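Local coordinates for hydrogenase expression/formation protein (HypB) (Archaeoglobus fulgidus, PDB 2WSM), which is a GTP-binding hydrogenase maturation factor of the G3E GTPase family that dimerizes in a GTP-dependent way and probably handles nickel and zinc, at residues A32-G37 with N131-M136; V58-M63 with L111-N116; V164-A169 with D194-K199; D143-K148 with E175-D180; A18-E23 with M98-L103. All blocks are in the same frame, centred on the assembly; numbering follows the deposited sequence.

Interaction 1 of 5, residues A32-G37 with N131-M136; sequences AVNIMG and NYRVVM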
# COMPACT_ATOMS: atom_id res chain seq x y z
N ALA A 32 -11.90 17.75 -5.83
CA ALA A 32 -11.02 17.19 -4.81
C ALA A 32 -9.82 16.45 -5.40
O ALA A 32 -9.96 15.65 -6.34
CB ALA A 32 -11.79 16.27 -3.87
N VAL A 33 -8.65 16.72 -4.83
CA VAL A 33 -7.40 16.12 -5.28
C VAL A 33 -6.79 15.29 -4.15
O VAL A 33 -6.51 15.81 -3.07
CB VAL A 33 -6.39 17.20 -5.69
CG1 VAL A 33 -5.10 16.55 -6.24
CG2 VAL A 33 -7.02 18.13 -6.71
N ASN A 34 -6.61 14.01 -4.43
CA ASN A 34 -5.97 13.09 -3.51
C ASN A 34 -4.46 13.16 -3.76
O ASN A 34 -3.97 12.69 -4.79
CB ASN A 34 -6.50 11.67 -3.78
CG ASN A 34 -5.81 10.61 -2.95
OD1 ASN A 34 -5.03 10.90 -2.06
ND2 ASN A 34 -6.12 9.34 -3.25
N ILE A 35 -3.72 13.77 -2.84
CA ILE A 35 -2.29 13.96 -3.05
C ILE A 35 -1.47 12.96 -2.27
O ILE A 35 -1.37 13.03 -1.05
CB ILE A 35 -1.82 15.39 -2.70
CG1 ILE A 35 -2.57 16.40 -3.57
CG2 ILE A 35 -0.30 15.52 -2.88
CD1 ILE A 35 -2.48 17.82 -3.07
N MET A 36 -0.86 12.04 -3.00
CA MET A 36 -0.16 10.93 -2.40
C MET A 36 1.35 11.11 -2.51
O MET A 36 1.84 11.87 -3.34
CB MET A 36 -0.59 9.62 -3.07
CG MET A 36 -1.97 9.13 -2.64
SD MET A 36 -2.66 7.88 -3.75
CE MET A 36 -3.19 8.92 -5.12
N GLY A 37 2.09 10.41 -1.65
CA GLY A 37 3.53 10.47 -1.67
C GLY A 37 4.13 10.19 -0.31
O GLY A 37 3.47 10.35 0.72
N ASN A 131 -11.70 13.57 -7.44
CA ASN A 131 -11.67 13.86 -8.88
C ASN A 131 -10.33 13.50 -9.55
O ASN A 131 -10.31 12.99 -10.67
CB ASN A 131 -11.96 15.35 -9.12
CG ASN A 131 -13.28 15.81 -8.53
OD1 ASN A 131 -13.50 15.74 -7.31
ND2 ASN A 131 -14.18 16.29 -9.38
N TYR A 132 -9.23 13.77 -8.87
CA TYR A 132 -7.90 13.52 -9.43
C TYR A 132 -6.91 12.98 -8.40
O TYR A 132 -6.99 13.28 -7.22
CB TYR A 132 -7.33 14.79 -10.07
CG TYR A 132 -8.21 15.33 -11.16
CD1 TYR A 132 -9.24 16.23 -10.87
CD2 TYR A 132 -8.05 14.92 -12.48
CE1 TYR A 132 -10.06 16.71 -11.86
CE2 TYR A 132 -8.87 15.39 -13.48
CZ TYR A 132 -9.88 16.28 -13.17
OH TYR A 132 -10.70 16.77 -14.15
N ARG A 133 -5.96 12.20 -8.89
CA ARG A 133 -4.92 11.64 -8.05
C ARG A 133 -3.57 12.23 -8.45
O ARG A 133 -3.20 12.22 -9.62
CB ARG A 133 -4.88 10.12 -8.21
CG ARG A 133 -5.96 9.37 -7.42
CD ARG A 133 -6.73 8.39 -8.31
NE ARG A 133 -7.90 9.06 -8.88
CZ ARG A 133 -9.16 8.84 -8.51
NH1 ARG A 133 -9.44 7.92 -7.59
NH2 ARG A 133 -10.14 9.51 -9.08
N VAL A 134 -2.85 12.75 -7.47
CA VAL A 134 -1.49 13.19 -7.71
C VAL A 134 -0.55 12.34 -6.86
O VAL A 134 -0.85 12.03 -5.69
CB VAL A 134 -1.32 14.70 -7.41
CG1 VAL A 134 0.13 15.13 -7.60
CG2 VAL A 134 -2.24 15.52 -8.32
N VAL A 135 0.56 11.94 -7.45
CA VAL A 135 1.56 11.20 -6.73
C VAL A 135 2.86 11.97 -6.80
O VAL A 135 3.38 12.23 -7.89
CB VAL A 135 1.77 9.77 -7.29
CG1 VAL A 135 2.79 9.02 -6.45
CG2 VAL A 135 0.46 9.01 -7.32
N MET A 136 3.38 12.35 -5.64
CA MET A 136 4.58 13.15 -5.53
C MET A 136 5.75 12.30 -5.08
O MET A 136 5.62 11.50 -4.16
CB MET A 136 4.36 14.28 -4.51
CG MET A 136 3.33 15.31 -4.93
SD MET A 136 3.20 16.67 -3.75
CE MET A 136 4.81 17.43 -3.92

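Interaction 2 of 5, residues V58-M63 with L111-N116; sequences VKIGAM and LLLIEN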
# COMPACT_ATOMS: atom_id res chain seq x y z
N VAL A 58 -9.32 31.65 -5.73
CA VAL A 58 -9.97 30.35 -5.58
C VAL A 58 -10.11 29.95 -4.12
O VAL A 58 -9.15 30.02 -3.36
CB VAL A 58 -9.17 29.26 -6.32
CG1 VAL A 58 -9.82 27.90 -6.14
CG2 VAL A 58 -9.02 29.61 -7.79
N LYS A 59 -11.31 29.51 -3.74
CA LYS A 59 -11.57 29.07 -2.37
C LYS A 59 -11.06 27.64 -2.14
O LYS A 59 -11.59 26.69 -2.71
CB LYS A 59 -13.06 29.17 -2.04
CG LYS A 59 -13.40 28.83 -0.60
CD LYS A 59 -12.97 29.94 0.35
CE LYS A 59 -13.58 29.76 1.74
NZ LYS A 59 -12.97 28.61 2.47
N ILE A 60 -10.06 27.50 -1.28
CA ILE A 60 -9.38 26.23 -1.09
C ILE A 60 -9.57 25.65 0.31
O ILE A 60 -9.45 26.36 1.31
CB ILE A 60 -7.86 26.38 -1.34
CG1 ILE A 60 -7.60 26.78 -2.78
CG2 ILE A 60 -7.12 25.10 -0.99
CD1 ILE A 60 -6.18 27.27 -3.04
N GLY A 61 -9.86 24.35 0.36
CA GLY A 61 -9.87 23.62 1.61
C GLY A 61 -8.69 22.66 1.64
O GLY A 61 -8.20 22.22 0.60
N ALA A 62 -8.23 22.33 2.85
CA ALA A 62 -7.13 21.39 3.00
C ALA A 62 -7.42 20.35 4.08
O ALA A 62 -7.78 20.69 5.21
CB ALA A 62 -5.85 22.14 3.33
N MET A 63 -7.29 19.09 3.71
CA MET A 63 -7.38 17.98 4.65
C MET A 63 -6.02 17.31 4.74
O MET A 63 -5.54 16.70 3.78
CB MET A 63 -8.44 16.99 4.19
CG MET A 63 -9.83 17.61 4.08
SD MET A 63 -11.15 16.42 3.74
CE MET A 63 -11.09 15.44 5.24
N LEU A 111 -11.87 24.05 -4.45
CA LEU A 111 -10.81 23.07 -4.56
C LEU A 111 -10.47 22.52 -3.18
O LEU A 111 -10.16 23.29 -2.27
CB LEU A 111 -9.58 23.72 -5.20
CG LEU A 111 -8.30 22.88 -5.34
CD1 LEU A 111 -8.50 21.79 -6.38
CD2 LEU A 111 -7.13 23.78 -5.71
N LEU A 112 -10.55 21.21 -3.04
CA LEU A 112 -10.21 20.53 -1.80
C LEU A 112 -8.95 19.68 -1.96
O LEU A 112 -8.95 18.64 -2.63
CB LEU A 112 -11.36 19.62 -1.35
CG LEU A 112 -11.11 18.84 -0.06
CD1 LEU A 112 -10.89 19.77 1.11
CD2 LEU A 112 -12.28 17.91 0.21
N LEU A 113 -7.87 20.14 -1.33
CA LEU A 113 -6.59 19.43 -1.40
C LEU A 113 -6.46 18.41 -0.28
O LEU A 113 -6.43 18.76 0.90
CB LEU A 113 -5.44 20.44 -1.37
CG LEU A 113 -5.51 21.42 -2.55
CD1 LEU A 113 -4.48 22.54 -2.43
CD2 LEU A 113 -5.37 20.69 -3.87
N ILE A 114 -6.41 17.13 -0.66
CA ILE A 114 -6.37 16.05 0.31
C ILE A 114 -5.00 15.38 0.35
O ILE A 114 -4.60 14.66 -0.57
CB ILE A 114 -7.45 14.99 0.03
CG1 ILE A 114 -8.83 15.66 -0.08
CG2 ILE A 114 -7.44 13.93 1.12
CD1 ILE A 114 -9.98 14.67 -0.24
N GLU A 115 -4.29 15.62 1.45
CA GLU A 115 -2.97 15.05 1.65
C GLU A 115 -3.06 13.66 2.28
O GLU A 115 -3.44 13.50 3.45
CB GLU A 115 -2.13 15.98 2.51
CG GLU A 115 -0.73 15.46 2.78
CD GLU A 115 -0.04 16.23 3.88
OE1 GLU A 115 -0.31 15.93 5.06
OE2 GLU A 115 0.75 17.14 3.55
N ASN A 116 -2.72 12.64 1.51
CA ASN A 116 -2.74 11.28 2.00
C ASN A 116 -1.58 11.01 2.97
O ASN A 116 -0.66 11.82 3.10
CB ASN A 116 -2.69 10.30 0.83
CG ASN A 116 -3.56 9.07 1.06
OD1 ASN A 116 -3.48 8.42 2.10
ND2 ASN A 116 -4.41 8.76 0.09

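Interaction 3 of 5, residues V164-A169 with D194-K199; sequences VALAEA and DLKTGK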
# COMPACT_ATOMS: atom_id res chain seq x y z
N VAL A 164 13.99 18.73 -7.70
CA VAL A 164 14.94 18.33 -8.75
C VAL A 164 16.28 19.08 -8.69
O VAL A 164 17.31 18.53 -9.08
CB VAL A 164 14.34 18.47 -10.17
CG1 VAL A 164 13.07 17.63 -10.29
CG2 VAL A 164 14.07 19.93 -10.51
N ALA A 165 16.27 20.32 -8.20
CA ALA A 165 17.51 21.09 -8.10
C ALA A 165 18.50 20.46 -7.12
O ALA A 165 19.64 20.91 -7.00
CB ALA A 165 17.23 22.54 -7.73
N LEU A 166 18.07 19.42 -6.41
CA LEU A 166 18.97 18.66 -5.55
C LEU A 166 19.41 17.36 -6.23
O LEU A 166 20.19 16.59 -5.66
CB LEU A 166 18.29 18.34 -4.21
CG LEU A 166 17.89 19.54 -3.35
CD1 LEU A 166 17.37 19.08 -2.00
CD2 LEU A 166 19.06 20.50 -3.18
N ALA A 167 18.92 17.13 -7.44
CA ALA A 167 19.20 15.88 -8.17
C ALA A 167 20.68 15.53 -8.19
O ALA A 167 21.10 14.51 -7.65
CB ALA A 167 18.67 15.97 -9.59
N GLU A 168 21.46 16.41 -8.81
CA GLU A 168 22.90 16.21 -8.93
C GLU A 168 23.53 15.95 -7.57
O GLU A 168 24.23 14.96 -7.38
CB GLU A 168 23.54 17.43 -9.59
CG GLU A 168 24.72 17.09 -10.48
CD GLU A 168 24.34 16.11 -11.58
OE1 GLU A 168 23.61 16.52 -12.51
OE2 GLU A 168 24.76 14.94 -11.50
N ALA A 169 23.25 16.83 -6.62
CA ALA A 169 23.83 16.74 -5.28
C ALA A 169 23.63 15.39 -4.61
O ALA A 169 24.48 14.93 -3.85
CB ALA A 169 23.29 17.85 -4.39
N ASP A 194 10.78 22.11 -8.57
CA ASP A 194 11.62 22.57 -7.47
C ASP A 194 11.05 23.90 -6.99
O ASP A 194 11.23 24.93 -7.64
CB ASP A 194 13.07 22.73 -7.91
CG ASP A 194 13.98 23.06 -6.76
OD1 ASP A 194 14.33 24.24 -6.60
OD2 ASP A 194 14.34 22.13 -6.00
N LEU A 195 10.35 23.87 -5.86
CA LEU A 195 9.67 25.07 -5.37
C LEU A 195 10.65 26.22 -5.09
O LEU A 195 10.34 27.38 -5.36
CB LEU A 195 8.80 24.74 -4.15
CG LEU A 195 7.54 23.92 -4.49
CD1 LEU A 195 6.69 23.61 -3.26
CD2 LEU A 195 6.71 24.65 -5.54
N LYS A 196 11.83 25.89 -4.58
CA LYS A 196 12.86 26.89 -4.32
C LYS A 196 13.13 27.74 -5.55
O LYS A 196 13.09 28.97 -5.49
CB LYS A 196 14.16 26.23 -3.86
CG LYS A 196 14.06 25.49 -2.53
CD LYS A 196 15.38 24.80 -2.18
CE LYS A 196 15.80 23.76 -3.23
NZ LYS A 196 14.93 22.54 -3.23
N THR A 197 13.39 27.09 -6.68
CA THR A 197 13.72 27.78 -7.92
C THR A 197 12.48 28.09 -8.74
O THR A 197 12.57 28.72 -9.80
CB THR A 197 14.70 26.95 -8.77
OG1 THR A 197 14.02 25.83 -9.35
CG2 THR A 197 15.86 26.45 -7.92
N GLY A 198 11.32 27.65 -8.27
CA GLY A 198 10.06 27.91 -8.94
C GLY A 198 9.79 26.99 -10.12
O GLY A 198 8.74 27.06 -10.76
N LYS A 199 10.74 26.12 -10.43
CA LYS A 199 10.63 25.22 -11.56
C LYS A 199 9.38 24.33 -11.45
O LYS A 199 9.15 23.68 -10.42
CB LYS A 199 11.89 24.36 -11.66
CG LYS A 199 12.03 23.57 -12.95
CD LYS A 199 13.38 22.86 -13.00
CE LYS A 199 13.50 21.97 -14.23
NZ LYS A 199 14.73 21.13 -14.19

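Interaction 4 of 5, residues D143-K148 with E175-D180; sequences DDVVEK and EKMKAD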
# COMPACT_ATOMS: atom_id res chain seq x y z
N ASP A 143 16.35 7.39 -7.34
CA ASP A 143 15.77 7.41 -8.69
C ASP A 143 15.20 6.07 -9.16
O ASP A 143 14.75 5.95 -10.30
CB ASP A 143 16.78 7.97 -9.70
CG ASP A 143 18.10 7.23 -9.68
OD1 ASP A 143 18.08 6.00 -9.55
OD2 ASP A 143 19.15 7.89 -9.79
N ASP A 144 15.19 5.08 -8.28
CA ASP A 144 14.53 3.80 -8.55
C ASP A 144 13.19 3.68 -7.80
O ASP A 144 12.55 2.63 -7.84
CB ASP A 144 15.43 2.64 -8.16
CG ASP A 144 15.71 2.59 -6.67
OD1 ASP A 144 15.60 3.65 -6.01
OD2 ASP A 144 16.03 1.50 -6.16
N VAL A 145 12.79 4.75 -7.13
CA VAL A 145 11.55 4.75 -6.36
C VAL A 145 10.31 4.60 -7.24
O VAL A 145 9.33 3.97 -6.84
CB VAL A 145 11.43 6.02 -5.48
CG1 VAL A 145 11.43 7.25 -6.36
CG2 VAL A 145 10.19 5.96 -4.59
N VAL A 146 10.33 5.15 -8.45
CA VAL A 146 9.21 4.97 -9.35
C VAL A 146 9.09 3.51 -9.77
O VAL A 146 8.01 2.92 -9.69
CB VAL A 146 9.29 5.86 -10.60
CG1 VAL A 146 8.17 5.52 -11.57
CG2 VAL A 146 9.24 7.34 -10.21
N GLU A 147 10.19 2.92 -10.20
CA GLU A 147 10.14 1.55 -10.69
C GLU A 147 9.85 0.53 -9.58
O GLU A 147 9.31 -0.53 -9.85
CB GLU A 147 11.39 1.19 -11.49
CG GLU A 147 12.69 1.16 -10.71
CD GLU A 147 13.86 0.71 -11.58
OE1 GLU A 147 14.99 1.18 -11.35
OE2 GLU A 147 13.64 -0.12 -12.49
N LYS A 148 10.21 0.87 -8.35
CA LYS A 148 9.89 0.04 -7.19
C LYS A 148 8.40 0.07 -6.82
O LYS A 148 7.93 -0.81 -6.11
CB LYS A 148 10.69 0.50 -5.97
CG LYS A 148 12.14 0.05 -5.92
CD LYS A 148 12.79 0.66 -4.68
CE LYS A 148 14.17 0.09 -4.41
NZ LYS A 148 14.83 0.79 -3.27
N GLU A 175 16.01 12.11 -15.28
CA GLU A 175 15.47 11.67 -16.56
C GLU A 175 15.09 10.19 -16.56
O GLU A 175 14.25 9.76 -17.34
CB GLU A 175 16.44 12.00 -17.70
CG GLU A 175 16.50 13.50 -17.99
CD GLU A 175 15.11 14.10 -18.22
OE1 GLU A 175 14.40 13.60 -19.12
OE2 GLU A 175 14.74 15.06 -17.51
N LYS A 176 15.70 9.43 -15.66
CA LYS A 176 15.31 8.04 -15.46
C LYS A 176 13.99 7.94 -14.69
O LYS A 176 13.13 7.10 -14.97
CB LYS A 176 16.39 7.29 -14.70
CG LYS A 176 16.00 5.90 -14.29
CD LYS A 176 16.93 5.35 -13.22
CE LYS A 176 16.30 4.13 -12.56
NZ LYS A 176 15.78 3.17 -13.59
N MET A 177 13.82 8.81 -13.69
CA MET A 177 12.60 8.82 -12.90
C MET A 177 11.43 9.18 -13.81
O MET A 177 10.39 8.53 -13.78
CB MET A 177 12.73 9.80 -11.72
CG MET A 177 13.81 9.41 -10.74
SD MET A 177 14.02 10.54 -9.35
CE MET A 177 12.54 10.21 -8.39
N LYS A 178 11.63 10.19 -14.64
CA LYS A 178 10.61 10.62 -15.60
C LYS A 178 10.23 9.48 -16.55
O LYS A 178 9.04 9.21 -16.74
CB LYS A 178 11.11 11.83 -16.39
CG LYS A 178 10.09 12.42 -17.34
CD LYS A 178 10.59 13.74 -17.92
CE LYS A 178 9.63 14.30 -18.98
NZ LYS A 178 8.33 14.80 -18.41
N ALA A 179 11.23 8.83 -17.13
CA ALA A 179 11.02 7.75 -18.09
C ALA A 179 10.33 6.53 -17.48
O ALA A 179 9.46 5.91 -18.10
CB ALA A 179 12.34 7.34 -18.75
N ASP A 180 10.71 6.17 -16.25
CA ASP A 180 10.06 5.06 -15.56
C ASP A 180 8.59 5.40 -15.28
O ASP A 180 7.71 4.55 -15.39
CB ASP A 180 10.78 4.73 -14.25
CG ASP A 180 12.19 4.19 -14.48
OD1 ASP A 180 12.48 3.76 -15.60
OD2 ASP A 180 13.00 4.20 -13.53
O HOH W 1 12.34 5.08 -11.03

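Interaction 5 of 5, residues A18-E23 with M98-L103; sequences AEKNRE and MIYHRL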
# COMPACT_ATOMS: atom_id res chain seq x y z
N ALA A 18 -17.28 5.91 -0.93
CA ALA A 18 -16.56 6.63 -1.98
C ALA A 18 -17.52 7.26 -2.99
O ALA A 18 -17.30 8.37 -3.47
CB ALA A 18 -15.58 5.71 -2.68
N GLU A 19 -18.58 6.53 -3.32
CA GLU A 19 -19.60 7.01 -4.25
C GLU A 19 -20.35 8.18 -3.63
O GLU A 19 -20.68 9.15 -4.32
CB GLU A 19 -20.58 5.89 -4.60
CG GLU A 19 -21.82 6.35 -5.38
CD GLU A 19 -22.94 5.31 -5.41
OE1 GLU A 19 -22.89 4.34 -4.62
OE2 GLU A 19 -23.88 5.48 -6.22
N LYS A 20 -20.62 8.09 -2.33
CA LYS A 20 -21.32 9.17 -1.64
C LYS A 20 -20.46 10.43 -1.57
O LYS A 20 -20.97 11.55 -1.75
CB LYS A 20 -21.74 8.74 -0.23
CG LYS A 20 -22.81 7.67 -0.20
CD LYS A 20 -22.81 6.94 1.13
CE LYS A 20 -23.56 7.72 2.20
NZ LYS A 20 -25.01 7.38 2.21
N ASN A 21 -19.17 10.26 -1.31
CA ASN A 21 -18.25 11.39 -1.27
C ASN A 21 -18.20 12.06 -2.63
O ASN A 21 -18.20 13.29 -2.73
CB ASN A 21 -16.86 10.96 -0.81
CG ASN A 21 -16.83 10.49 0.64
OD1 ASN A 21 -17.79 10.68 1.38
ND2 ASN A 21 -15.73 9.87 1.04
N ARG A 22 -18.19 11.24 -3.68
CA ARG A 22 -18.13 11.74 -5.05
C ARG A 22 -19.40 12.51 -5.42
O ARG A 22 -19.33 13.61 -5.98
CB ARG A 22 -17.88 10.58 -6.02
CG ARG A 22 -17.67 10.99 -7.47
CD ARG A 22 -17.04 9.87 -8.30
NE ARG A 22 -15.60 9.74 -8.05
CZ ARG A 22 -15.04 8.77 -7.34
NH1 ARG A 22 -15.78 7.82 -6.80
NH2 ARG A 22 -13.72 8.75 -7.17
N GLU A 23 -20.56 11.96 -5.09
CA GLU A 23 -21.81 12.66 -5.36
C GLU A 23 -21.90 13.98 -4.59
O GLU A 23 -22.30 15.00 -5.15
CB GLU A 23 -23.02 11.77 -5.05
CG GLU A 23 -24.38 12.44 -5.26
CD GLU A 23 -24.48 13.24 -6.56
OE1 GLU A 23 -23.72 12.96 -7.51
OE2 GLU A 23 -25.32 14.15 -6.63
N MET A 98 -12.96 8.14 6.41
CA MET A 98 -12.24 9.19 7.14
C MET A 98 -12.66 10.60 6.76
O MET A 98 -12.50 11.53 7.55
CB MET A 98 -10.73 9.06 6.95
CG MET A 98 -10.08 7.96 7.74
SD MET A 98 -8.34 7.84 7.29
CE MET A 98 -7.91 6.24 7.97
N ILE A 99 -13.18 10.78 5.55
CA ILE A 99 -13.56 12.12 5.13
C ILE A 99 -15.06 12.26 4.95
O ILE A 99 -15.57 13.36 4.74
CB ILE A 99 -12.87 12.53 3.81
CG1 ILE A 99 -13.53 11.84 2.62
CG2 ILE A 99 -11.36 12.26 3.87
CD1 ILE A 99 -12.85 12.14 1.29
N TYR A 100 -15.76 11.14 5.04
CA TYR A 100 -17.19 11.09 4.74
C TYR A 100 -17.98 12.14 5.51
O TYR A 100 -18.83 12.81 4.94
CB TYR A 100 -17.71 9.68 5.00
CG TYR A 100 -19.21 9.54 5.00
CD1 TYR A 100 -19.97 9.97 3.92
CD2 TYR A 100 -19.87 8.94 6.07
CE1 TYR A 100 -21.34 9.84 3.92
CE2 TYR A 100 -21.24 8.80 6.08
CZ TYR A 100 -21.97 9.25 5.00
OH TYR A 100 -23.34 9.11 5.01
N HIS A 101 -17.68 12.30 6.80
CA HIS A 101 -18.36 13.30 7.63
C HIS A 101 -17.65 14.66 7.62
O HIS A 101 -18.12 15.60 8.25
CB HIS A 101 -18.47 12.83 9.08
CG HIS A 101 -19.06 11.46 9.23
ND1 HIS A 101 -20.39 11.20 9.02
CD2 HIS A 101 -18.49 10.29 9.58
CE1 HIS A 101 -20.62 9.91 9.22
NE2 HIS A 101 -19.48 9.34 9.57
N ARG A 102 -16.52 14.75 6.93
CA ARG A 102 -15.73 15.98 6.96
C ARG A 102 -16.03 16.87 5.76
O ARG A 102 -15.86 18.08 5.82
CB ARG A 102 -14.24 15.65 7.02
CG ARG A 102 -13.82 14.85 8.26
CD ARG A 102 -13.78 15.74 9.50
NE ARG A 102 -15.10 15.92 10.09
CZ ARG A 102 -15.49 17.00 10.75
NH1 ARG A 102 -16.72 17.06 11.25
NH2 ARG A 102 -14.66 18.03 10.91
N LEU A 103 -16.47 16.25 4.67
CA LEU A 103 -16.69 16.95 3.42
C LEU A 103 -17.64 18.15 3.52
O LEU A 103 -17.46 19.15 2.83
CB LEU A 103 -17.18 15.97 2.35
CG LEU A 103 -16.09 15.02 1.85
CD1 LEU A 103 -16.62 14.07 0.80
CD2 LEU A 103 -14.93 15.83 1.30

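Interaction 1 of 5, residues A32-G37 with N131-M136
Asn-34 and Met-36 turn their backbone polar groups toward Tyr-132, Val-134 and Met-136, joining two parallel strands in the middle of the sheet; their local axes diverge by 22°. Asn-34 N donates to Tyr-132 O at 2.9 Å, and its carbonyl receives Val-134 N. Two residues on, Met-36 N reaches Val-134 O at 2.7 Å, while Met-36 O accepts Met-136 N. At the start of the pairing, Ala-32 O takes both Tyr-132 N and Asn-131 N.

One side chain adds a hydrogen bond here: Asn-131 OD1 accepts Ala-32 N at 3.0 Å along a straight N-H (172°), although the donor stands well above the amide plane. The amide of Asn-34 is bound outside the two strands: ND2 gives to Glu-130 and OD1 receives from Asn-116 ND2. The guanidinium of Arg-133 also pairs with Glu-130.

Apolar contacts line both faces. On the face of Val-33, Ile-35 and Val-134, CG2 of Val-134 leans back beside its own backbone N and meets Val-33 CG1 at 3.7 Å. Ile-35 CG2 lies against Met-136 SD at 3.8 Å, the thioether slanting past the methyl. On the other face, Met-36 and Arg-133 run side by side, the Met-36 chain bending at its last torsion to rest CE 3.6 Å from Arg-133 CG.

Because Val-33 and Ile-35 give their backbone groups to strand 111-118, strand 31-37 is hydrogen-bonded along both edges, by 132-138 and by 111-118, as it leads to Gly-37 of the probable Walker A loop.

Interaction 2 of 5, residues V58-M63 with L111-N116
Met-63 and Leu-112 slant across one another on one face of two parallel strands, and their branched and bent ends decide the packing there. CG of Leu-112 stands anti to the backbone N (chi1 179°), which carries CD1 over the neighbouring strand; Leu-112 CD1 meets Met-63 CG at 3.8 Å. Leu-112 CD1 also lies 3.7 Å from Gly-61 C. With only hydrogens on its alpha carbon, Gly-61 lets the leucine settle close to the main chain. The thioether of Met-63 bends at its last torsion, leaving SD 4.0 Å from Leu-112 CD2, and beyond it the methionine packs on Ile-99 and Arg-102.

The opposite face belongs to Ile-60, Leu-111 and Leu-113. Ile-60 CG2, anti to its backbone N, meets Leu-113 CD1 at 3.9 Å, while CG1 lies near CD2 of Leu-111, its direct partner across the strands. Helix 43-54 covers Ile-60 on this side.

Between the two faces the backbones pair evenly: Gly-61 N binds Leu-111 O at 2.9 Å, Met-63 N binds Leu-113 O, and Met-63 O receives Glu-115 N. The extended side chain of Glu-115 leaves the pairing and is held at both oxygens, OE2 by Thr-44 and OE1 by the backbone N of Asp-66. Its place beside a probable Walker A lysine and threonine is consistent with the nucleotide and magnesium site of P-loop GTPases, where a Walker B acid ends a central strand.

Interaction 3 of 5, residues V164-A169 with D194-K199
Val-164 and Asp-194 bring their CA atoms to 5.5 Å where a 3-10 turn meets an irregular loop. The turn, residues 164-166, continues into a weakly bonded helix, with Ala-167 N bonded to Val-164 O. The 194-199 loop doubles back on itself, Asp-194 N reaching Lys-199 O at 2.9 Å.

The carboxylate of Asp-194 is the hub. Its OD1 is approached from opposite faces of the plane by Thr-197 N at 3.0 Å and Thr-197 OG1 at 3.2 Å, the backbone bond making an Asx motif. OD2 is paired on its syn side with Lys-196 NZ at 2.9 Å and receives a weak bond from Ala-165 N at 3.4 Å. The methyl of Ala-165 lies over one face of the carboxylate, its CB 3.4 Å from Asp-194 CG. Beside this, the extended aliphatic chain of Lys-199 passes Val-164 at about a right angle, with CD 3.9 Å from Val-164 CG2.

The segments follow strands 158-162 and 189-192; in related GTPases the corresponding loops commonly help to recognise guanine, a role that is only possible here. Most of the carboxylate's bonding stays within its own loop, so the aspartate probably fixes that loop's shape; its one hydrogen bond to the turn, from Ala-165 N, is weak.

Interaction 4 of 5, residues D143-K148 with E175-D180
Lys-176 and Asp-180 of helix 174-184 form a salt-bridge network with Glu-147, tying that helix to the short helical turn that follows strand 132-138 in the P-loop fold. Lys-176 is the first to reach across. Its chain runs out nearly extended and bends at its last torsion (chi4 48°), which brings NZ to 3.1 Å from Glu-147 OE1, where the ammonium sits above the carboxylate plane. On the way, CE passes 3.3 Å from the carbonyl O of Asp-143. The carboxylate of that aspartate itself turns to the backbone N of Asp-173.

Met-177 is buried. Its CG lies 3.5 Å from Asp-143 CB, and a bend in the thioether carries CE to within 3.8 Å of Val-145 CG1. The same methionine packs on Val-137 and Ile-161, so this side of the contact rests on the sheet.

One helical turn past Lys-176, Asp-180 sets its CB 3.8 Å from Val-146 CG1. Its OD2 offers the syn lone pair to Lys-176 NZ at 3.0 Å, giving the ammonium two anionic partners. Glu-147 OE1 and Asp-180 OD2 are 4.2 Å apart, and the shared lysine probably offsets their repulsion. A water molecule bridges the segments: it donates to Asp-180 OD2 at 2.7 Å, donates to Asp-143 O, and accepts from Glu-147 N.

Interaction 5 of 5, residues A18-E23 with M98-L103
Asn-21 inserts its amide among Tyr-100, Ile-99 and Leu-103, each part of the group meeting a different neighbour. CG lies beside the backbone N and anti to the carbonyl carbon (chi1 -67°), which sets the amide against residues 99-103. OD1 comes to the edge of the Tyr-100 ring, close to its plane and 3.4 Å from CD1, with amide and ring planes 29° apart. ND2 turns the other way, to 3.3 Å from Ile-99 CG1, and its hydrogens are used by the carbonyl oxygens of Ala-96 and Leu-128. Ile-99 meets it with CG1 in the crowded position between backbone N and carbonyl carbon, an orientation that swings the longer branch toward the helix. Across the base of the asparagine, Leu-103 passes at about a right angle, its CD1 3.5 Å from Asn-21 CB.

The partner of helix 12-28 here is the short helix 96-100 and the turn after it, which lie over one face of the central sheet of this alpha/beta P-loop fold; Ile-99 and Leu-103 pack onward against Ile-114 and Leu-112.

Toward the outside of the contact, Lys-20 curls over to Tyr-100, and the phenol crosses the end of the lysine at an oblique angle. Lys-20 CE rests 3.1 Å from Tyr-100 OH, while Lys-20 NZ stays 3.7 Å from that hydroxyl.

In the fold
From the N terminus, helix 12-28 opens interaction 5, strand 31-37 opens interaction 1 and strand 60-64 opens interaction 2. Residues 98-103 then close interaction 5, so its loop crosses both of the others, and strand 111-118 closes interaction 2 inside the loop that strand 132-138 closes as interaction 1. Interactions 1 and 2 share one sheet through the neighbouring strands 31-37 and 111-118, and interaction 5 packs on interaction 2 through Ile-99 and Leu-103. Interactions 4 and 3 come later, in series with these three, and cross each other: 143-148 awaits 175-180, and 164-169 awaits 194-199. Their centres lie about 17 Å apart, and both are on the opposite side of the chain's centre from interaction 5.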